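Side-chain contacts in glucosamine-6-phosphate deaminase (PDB 2BKX), which is an enzyme of the glucosamine-6-phosphate isomerase/6-phosphogluconolactonase family, Rossmann-like in fold and modelled here with fructose-6-phosphate in its ligand pocket: residues Asp108-Ala111 / Glu112-Tyr116; Tyr168-Ser171 / Ile172-Pro176; Tyr44-Leu47 / Ile48-His51. All coordinates share one frame; numbering follows the deposited sequence.

Contact 1. Residues Asp108-Ala111 / Glu112-Tyr116; sequences DLEA and ECRRY
Ala-111 sits beneath Arg-114 and Arg-115 in the first turn of helix 109-122, one turn past the N-cap residue Asp-108. Both arginines fold their guanidinium groups back toward the start of the helix, and their NH1 atoms approach the Ala-111 methyl from well-separated directions. Arg-114 NH1 lies 3.7 Å from Ala-111 CB, with Ala-111 CA and Glu-110 O beneath one face of the group. Its CG is anti to the carbonyl carbon, and the bend at chi3 (-46°) is what turns the chain back over the helix backbone. Arg-115 takes a similar course, and its CG packs 3.4 Å from Ala-111 O.

Glu-112 holds the Arg-115 end in place. Its CG stands anti to the backbone N and the chain kinks at chi2 (63°), so that the carboxylate meets Arg-115 in a salt bridge, NH2 to Glu-112 OE1 at 2.8 Å. OE1 uses its anti lone pair and lies somewhat out of the guanidinium plane of Arg-115; OE2 is taken by the backbone N of Asn-103. Both carboxylate oxygens are therefore engaged.

The cap itself is straight: Ala-111 N donates to Asp-108 OD2 at 3.1 Å with a 170° N-H...O angle, reaching the oxygen from above the carboxylate plane. A negative charge here probably suits the helix N-terminus. The opposite side of the turn is apolar, Leu-109 and Cys-113 resting on Leu-180 and Val-154 of two sheet strands.

Water ties both arginines to the cap. One molecule joins Arg-115 NH2 to Asp-108 O, which also accepts from Glu-112 N. A second donates to Asp-108 OD1 at 2.6 Å and accepts, at a longer 3.3 Å, from Arg-114 NH1.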
loop_
_atom_site.group_PDB
_atom_site.type_symbol
_atom_site.label_atom_id
_atom_site.label_comp_id
_atom_site.label_asym_id
_atom_site.label_seq_id
_atom_site.Cartn_x
_atom_site.Cartn_y
_atom_site.Cartn_z
ATOM N N ASP A 108 -20.175 -5.149 11.169
ATOM C CA ASP A 108 -20.044 -3.799 11.707
ATOM C C ASP A 108 -18.679 -3.315 11.249
ATOM O O ASP A 108 -17.643 -3.652 11.830
ATOM C CB ASP A 108 -20.148 -3.828 13.221
ATOM C CG ASP A 108 -20.102 -2.439 13.845
ATOM O OD1 ASP A 108 -20.569 -2.299 14.991
ATOM O OD2 ASP A 108 -19.603 -1.479 13.215
ATOM N N LEU A 109 -18.679 -2.507 10.204
ATOM C CA LEU A 109 -17.401 -2.095 9.611
ATOM C C LEU A 109 -16.650 -1.100 10.500
ATOM O O LEU A 109 -15.422 -1.123 10.556
ATOM C CB LEU A 109 -17.649 -1.507 8.249
ATOM C CG LEU A 109 -18.188 -2.512 7.241
ATOM C CD1 LEU A 109 -18.454 -1.740 5.987
ATOM C CD2 LEU A 109 -17.249 -3.673 6.988
ATOM N N GLU A 110 -17.378 -0.261 11.223
ATOM C CA GLU A 110 -16.738 0.636 12.193
ATOM C C GLU A 110 -15.959 -0.132 13.279
ATOM O O GLU A 110 -14.800 0.207 13.635
ATOM C CB GLU A 110 -17.807 1.528 12.830
ATOM C CG GLU A 110 -18.173 2.717 11.980
ATOM C CD GLU A 110 -18.912 3.833 12.763
ATOM O OE1 GLU A 110 -18.953 3.803 14.035
ATOM O OE2 GLU A 110 -19.445 4.764 12.106
ATOM N N ALA A 111 -16.605 -1.151 13.833
ATOM C CA ALA A 111 -15.965 -1.978 14.824
ATOM C C ALA A 111 -14.773 -2.741 14.258
ATOM O O ALA A 111 -13.736 -2.852 14.907
ATOM C CB ALA A 111 -16.974 -2.957 15.472
ATOM N N GLU A 112 -14.902 -3.221 13.027
ATOM C CA GLU A 112 -13.776 -3.868 12.359
ATOM C C GLU A 112 -12.581 -2.947 12.256
ATOM O O GLU A 112 -11.448 -3.355 12.499
ATOM C CB GLU A 112 -14.216 -4.350 10.970
ATOM C CG GLU A 112 -13.100 -4.941 10.108
ATOM C CD GLU A 112 -12.460 -6.187 10.645
ATOM O OE1 GLU A 112 -13.065 -6.852 11.520
ATOM O OE2 GLU A 112 -11.344 -6.533 10.144
ATOM N N CYS A 113 -12.833 -1.702 11.912
ATOM C CA CYS A 113 -11.741 -0.716 11.793
ATOM C C CYS A 113 -11.053 -0.440 13.133
ATOM O O CYS A 113 -9.838 -0.346 13.200
ATOM C CB CYS A 113 -12.260 0.567 11.174
ATOM S SG CYS A 113 -12.546 0.408 9.393
ATOM N N ARG A 114 -11.833 -0.342 14.211
ATOM C CA ARG A 114 -11.265 -0.163 15.541
ATOM C C ARG A 114 -10.417 -1.352 15.930
ATOM O O ARG A 114 -9.303 -1.160 16.418
ATOM C CB ARG A 114 -12.342 0.097 16.597
ATOM C CG ARG A 114 -12.943 1.461 16.500
ATOM C CD ARG A 114 -13.874 1.806 17.674
ATOM N NE ARG A 114 -14.811 0.745 18.027
ATOM C CZ ARG A 114 -16.097 0.691 17.675
ATOM N NH1 ARG A 114 -16.832 -0.342 18.049
ATOM N NH2 ARG A 114 -16.655 1.643 16.940
ATOM N N ARG A 115 -10.910 -2.567 15.691
ATOM C CA ARG A 115 -10.118 -3.771 16.024
ATOM C C ARG A 115 -8.861 -3.853 15.186
ATOM O O ARG A 115 -7.818 -4.273 15.671
ATOM C CB ARG A 115 -10.916 -5.047 15.802
ATOM C CG ARG A 115 -12.102 -5.253 16.765
ATOM C CD ARG A 115 -12.740 -6.657 16.616
ATOM N NE ARG A 115 -13.293 -6.903 15.271
ATOM C CZ ARG A 115 -14.573 -6.729 14.899
ATOM N NH1 ARG A 115 -15.494 -6.325 15.780
ATOM N NH2 ARG A 115 -14.950 -6.957 13.632
ATOM N N TYR A 116 -8.934 -3.411 13.938
ATOM C CA TYR A 116 -7.770 -3.496 13.057
ATOM C C TYR A 116 -6.695 -2.551 13.539
ATOM O O TYR A 116 -5.511 -2.901 13.564
ATOM C CB TYR A 116 -8.161 -3.184 11.615
ATOM C CG TYR A 116 -7.091 -3.599 10.585
ATOM C CD1 TYR A 116 -6.904 -4.912 10.261
ATOM C CD2 TYR A 116 -6.277 -2.654 9.960
ATOM C CE1 TYR A 116 -5.990 -5.285 9.300
ATOM C CE2 TYR A 116 -5.326 -3.000 9.024
ATOM C CZ TYR A 116 -5.189 -4.337 8.690
ATOM O OH TYR A 116 -4.280 -4.786 7.744
HETATM O O HOH W 1 -17.495 -6.060 13.240
HETATM O O HOH W 2 -19.857 -0.471 16.756
#

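Contact 2. Residues Tyr168-Ser171 / Ile172-Pro176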
loop_
_atom_site.group_PDB
_atom_site.type_symbol
_atom_site.label_atom_id
_atom_site.label_comp_id
_atom_site.label_asym_id
_atom_site.label_seq_id
_atom_site.Cartn_x
_atom_site.Cartn_y
_atom_site.Cartn_z
ATOM N N TYR A 168 -10.134 -3.153 -13.291
ATOM C CA TYR A 168 -10.055 -4.484 -12.674
ATOM C C TYR A 168 -11.380 -5.204 -12.493
ATOM O O TYR A 168 -11.383 -6.366 -12.069
ATOM C CB TYR A 168 -9.378 -4.323 -11.314
ATOM C CG TYR A 168 -7.935 -3.853 -11.451
ATOM C CD1 TYR A 168 -7.508 -2.668 -10.894
ATOM C CD2 TYR A 168 -7.026 -4.549 -12.243
ATOM C CE1 TYR A 168 -6.215 -2.249 -11.019
ATOM C CE2 TYR A 168 -5.723 -4.140 -12.386
ATOM C CZ TYR A 168 -5.316 -2.984 -11.767
ATOM O OH TYR A 168 -4.019 -2.580 -11.948
ATOM N N PHE A 169 -12.491 -4.528 -12.778
ATOM C CA PHE A 169 -13.827 -5.058 -12.513
ATOM C C PHE A 169 -14.552 -5.446 -13.787
ATOM O O PHE A 169 -14.223 -4.937 -14.851
ATOM C CB PHE A 169 -14.631 -4.031 -11.721
ATOM C CG PHE A 169 -14.210 -3.932 -10.301
ATOM C CD1 PHE A 169 -13.127 -3.145 -9.949
ATOM C CD2 PHE A 169 -14.860 -4.637 -9.320
ATOM C CE1 PHE A 169 -12.716 -3.067 -8.640
ATOM C CE2 PHE A 169 -14.447 -4.553 -8.017
ATOM C CZ PHE A 169 -13.398 -3.763 -7.676
ATOM N N PRO A 170 -15.543 -6.330 -13.672
ATOM C CA PRO A 170 -16.313 -6.688 -14.856
ATOM C C PRO A 170 -17.054 -5.535 -15.465
ATOM O O PRO A 170 -17.290 -5.506 -16.657
ATOM C CB PRO A 170 -17.322 -7.705 -14.297
ATOM C CG PRO A 170 -16.737 -8.257 -13.132
ATOM C CD PRO A 170 -15.954 -7.114 -12.498
ATOM N N SER A 171 -17.444 -4.567 -14.639
ATOM C CA SER A 171 -18.278 -3.447 -15.111
ATOM C C SER A 171 -18.106 -2.297 -14.152
ATOM O O SER A 171 -17.673 -2.493 -13.034
ATOM C CB SER A 171 -19.753 -3.845 -15.103
ATOM O OG SER A 171 -20.174 -4.182 -13.790
ATOM N N ILE A 172 -18.458 -1.098 -14.587
ATOM C CA ILE A 172 -18.414 0.058 -13.674
ATOM C C ILE A 172 -19.364 -0.109 -12.489
ATOM O O ILE A 172 -19.027 0.308 -11.369
ATOM C CB ILE A 172 -18.657 1.375 -14.451
ATOM C CG1 ILE A 172 -18.338 2.591 -13.584
ATOM C CG2 ILE A 172 -20.055 1.476 -14.984
ATOM C CD1 ILE A 172 -16.843 2.719 -13.080
ATOM N N ASP A 173 -20.487 -0.769 -12.709
ATOM C CA ASP A 173 -21.480 -0.946 -11.650
ATOM C C ASP A 173 -21.023 -1.875 -10.543
ATOM O O ASP A 173 -21.604 -1.837 -9.453
ATOM C CB ASP A 173 -22.832 -1.403 -12.206
ATOM C CG ASP A 173 -22.719 -2.605 -13.082
ATOM O OD1 ASP A 173 -22.486 -3.718 -12.560
ATOM O OD2 ASP A 173 -22.852 -2.442 -14.316
ATOM N N SER A 174 -19.976 -2.668 -10.779
ATOM C CA SER A 174 -19.458 -3.573 -9.747
ATOM C C SER A 174 -18.380 -2.953 -8.900
ATOM O O SER A 174 -17.985 -3.560 -7.933
ATOM C CB SER A 174 -18.841 -4.861 -10.302
ATOM O OG SER A 174 -19.066 -5.086 -11.678
ATOM N N VAL A 175 -17.868 -1.794 -9.288
ATOM C CA VAL A 175 -16.839 -1.149 -8.488
ATOM C C VAL A 175 -17.441 -0.677 -7.152
ATOM O O VAL A 175 -18.404 0.066 -7.130
ATOM C CB VAL A 175 -16.217 0.033 -9.243
ATOM C CG1 VAL A 175 -15.136 0.670 -8.398
ATOM C CG2 VAL A 175 -15.613 -0.460 -10.582
ATOM N N PRO A 176 -16.868 -1.116 -6.024
ATOM C CA PRO A 176 -17.422 -0.715 -4.733
ATOM C C PRO A 176 -17.399 0.800 -4.508
ATOM O O PRO A 176 -16.603 1.517 -5.115
ATOM C CB PRO A 176 -16.521 -1.435 -3.733
ATOM C CG PRO A 176 -15.974 -2.610 -4.525
ATOM C CD PRO A 176 -15.808 -2.112 -5.889
#
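The Phe-169 ring has the CA of Val-175 over the centre of one face, a CH-pi contact 4.1 Å from the ring centroid and only 10° off the ring normal. Val-175 also brings its CG2 methyl to 3.7 Å from Phe-169 CD1, the two side chains crossing at about a right angle. Farther along the ring Pro-176 CD approaches Phe-169 CZ obliquely at 3.4 Å, and Ser-174 O stands near CD2, also at a slant. Asn-78, from another loop, touches Phe-169 as well. The other flat group is the Asp-173 carboxylate: Ser-171 OG donates to its OD1 at 2.7 Å, arriving from above the carboxylate plane.

These residues lie in the loop between helix 159-165 and strand 178-181, just after Arg-167, a residue of the ligand pocket. A short 3-10 turn at 172-174 folds the chain back, which brings Val-175 over one face of the phenyl ring and Pro-176 to its far end. Ser-174 N donates to Ser-171 O at 3.2 Å, well above the carbonyl plane, an i to i+3 bond. With chi1 at 61°, Ser-171 OG lies between its own backbone N and carbonyl carbon and faces Asp-173. Ser-174 is modelled in two conformers, so the approach of its hydroxyl to Ser-171 is doubtful.

Arg-162 of the preceding helix takes the carbonyls of Val-175 and Pro-176. The loop thus has two chemistries: the turn carries a hydroxyl-carboxylate bond, while the return limb packs on the aromatic ring through apolar and CH-pi contacts and has its carbonyls bound by Arg-162.

Contact 3. Residues Tyr44-Leu47 / Ile48-His51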
loop_
_atom_site.group_PDB
_atom_site.type_symbol
_atom_site.label_atom_id
_atom_site.label_comp_id
_atom_site.label_asym_id
_atom_site.label_seq_id
_atom_site.Cartn_x
_atom_site.Cartn_y
_atom_site.Cartn_z
ATOM N N TYR A 44 6.151 -7.777 -5.832
ATOM C CA TYR A 44 5.808 -9.108 -5.342
ATOM C C TYR A 44 6.415 -10.200 -6.198
ATOM O O TYR A 44 6.962 -11.161 -5.646
ATOM C CB TYR A 44 4.288 -9.274 -5.254
ATOM C CG TYR A 44 3.636 -8.394 -4.203
ATOM C CD1 TYR A 44 4.086 -8.401 -2.898
ATOM C CD2 TYR A 44 2.601 -7.503 -4.521
ATOM C CE1 TYR A 44 3.525 -7.609 -1.934
ATOM C CE2 TYR A 44 2.030 -6.664 -3.548
ATOM C CZ TYR A 44 2.496 -6.727 -2.265
ATOM O OH TYR A 44 1.967 -5.911 -1.295
ATOM N N ARG A 45 6.415 -10.039 -7.508
ATOM C CA ARG A 45 7.034 -11.032 -8.373
ATOM C C ARG A 45 8.535 -11.161 -8.043
ATOM O O ARG A 45 9.071 -12.295 -7.962
ATOM C CB ARG A 45 6.859 -10.655 -9.834
ATOM C CG ARG A 45 5.519 -10.976 -10.446
ATOM C CD ARG A 45 5.530 -10.857 -11.939
ATOM N NE ARG A 45 5.734 -9.483 -12.392
ATOM C CZ ARG A 45 4.772 -8.602 -12.631
ATOM N NH1 ARG A 45 3.520 -8.925 -12.438
ATOM N NH2 ARG A 45 5.081 -7.399 -13.073
ATOM N N GLN A 46 9.228 -10.034 -7.862
ATOM C CA GLN A 46 10.629 -10.116 -7.558
ATOM C C GLN A 46 10.923 -10.656 -6.174
ATOM O O GLN A 46 11.916 -11.334 -6.004
ATOM C CB GLN A 46 11.393 -8.815 -7.862
ATOM C CG GLN A 46 11.245 -8.369 -9.275
ATOM C CD GLN A 46 11.730 -9.464 -10.236
ATOM O OE1 GLN A 46 12.897 -9.886 -10.148
ATOM N NE2 GLN A 46 10.822 -10.011 -11.051
ATOM N N LEU A 47 10.094 -10.343 -5.177
ATOM C CA LEU A 47 10.216 -10.988 -3.848
ATOM C C LEU A 47 10.119 -12.487 -3.886
ATOM O O LEU A 47 10.907 -13.184 -3.234
ATOM C CB LEU A 47 9.144 -10.489 -2.858
ATOM C CG LEU A 47 9.532 -9.163 -2.277
ATOM C CD1 LEU A 47 8.349 -8.534 -1.598
ATOM C CD2 LEU A 47 10.730 -9.285 -1.264
ATOM N N ILE A 48 9.172 -12.984 -4.670
ATOM C CA ILE A 48 9.012 -14.411 -4.866
ATOM C C ILE A 48 10.245 -14.978 -5.566
ATOM O O ILE A 48 10.717 -16.052 -5.211
ATOM C CB ILE A 48 7.717 -14.734 -5.623
ATOM C CG1 ILE A 48 6.520 -14.352 -4.766
ATOM C CG2 ILE A 48 7.656 -16.220 -5.991
ATOM C CD1 ILE A 48 5.256 -14.265 -5.592
ATOM N N ARG A 49 10.788 -14.265 -6.537
ATOM C CA ARG A 49 12.007 -14.724 -7.166
ATOM C C ARG A 49 13.127 -14.861 -6.163
ATOM O O ARG A 49 13.866 -15.845 -6.221
ATOM C CB ARG A 49 12.379 -13.733 -8.243
ATOM C CG ARG A 49 11.779 -14.071 -9.561
ATOM C CD ARG A 49 12.689 -15.049 -10.332
ATOM N NE ARG A 49 12.229 -15.165 -11.702
ATOM C CZ ARG A 49 11.330 -16.041 -12.133
ATOM N NH1 ARG A 49 10.786 -16.935 -11.305
ATOM N NH2 ARG A 49 10.972 -16.026 -13.409
ATOM N N LEU A 50 13.298 -13.868 -5.287
ATOM C CA LEU A 50 14.376 -13.901 -4.286
ATOM C C LEU A 50 14.206 -15.084 -3.330
ATOM O O LEU A 50 15.178 -15.648 -2.803
ATOM C CB LEU A 50 14.445 -12.589 -3.511
ATOM C CG LEU A 50 14.819 -11.343 -4.291
ATOM C CD1 LEU A 50 14.821 -10.162 -3.358
ATOM C CD2 LEU A 50 16.129 -11.510 -5.033
ATOM N N HIS A 51 12.961 -15.478 -3.123
ATOM C CA HIS A 51 12.650 -16.686 -2.345
ATOM C C HIS A 51 13.393 -17.889 -2.942
ATOM O O HIS A 51 13.920 -18.748 -2.191
ATOM C CB HIS A 51 11.100 -16.866 -2.361
ATOM C CG HIS A 51 10.563 -17.950 -1.474
ATOM N ND1 HIS A 51 10.936 -18.113 -0.156
ATOM C CD2 HIS A 51 9.617 -18.889 -1.718
ATOM C CE1 HIS A 51 10.249 -19.119 0.360
ATOM N NE2 HIS A 51 9.455 -19.609 -0.567
#
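Four successive i to i+4 bonds, from Ile-48 N to Tyr-44 O (3.0 Å) through His-51 N to Leu-47 O (3.1 Å), carry 44-51 through regular alpha-helix, part of helix 41-53 in the beta-alpha-beta unit between strands 31-34 and 62-69. Across the turn, side-chain carbons mostly meet carbonyl oxygens. Ile-48 lays its longer branch alongside Tyr-44 O, CG1 at 3.3 Å and CD1 at 3.5 Å; with CG1 anti to the carbonyl carbon (chi1 -66°), that branch runs back toward the preceding turn. Leu-50 does likewise, its CG 3.4 Å from Gln-46 O. Arg-49 packs CB 3.3 Å from the same oxygen.

On the buried side of the helix, Leu-47 packs against Ala-17 and Thr-20 of helix 9-26 and against Phe-88 of helix 80-89. Tyr-44 also leans on helix 80-89, and its OH is hydrogen-bonded to the carbonyl of Ala-35, a residue of the fructose-6-phosphate pocket. At the other end His-51 meets the Phe-58 ring and bonds through ND1 to Leu-56 O.

All three contacts are local, each within one continuous run of chain, and none touches another: their nearest atoms stay about 10 to 11 Å apart. Contacts 1 and 3 are both helical, yet they differ with their place. Contact 1 is a surface helix start, dominated by charge, water and a cap; contact 3 lies in mid-helix, partly buried between neighbouring helices, where side-chain carbons meet carbonyl oxygens. Contact 2, also partly buried, is a loop that relies on an aromatic ring and a short turn instead of regular helix bonds. Contacts 1 and 2 are both associated with strand 178-181: one packs on it, the other leads into it.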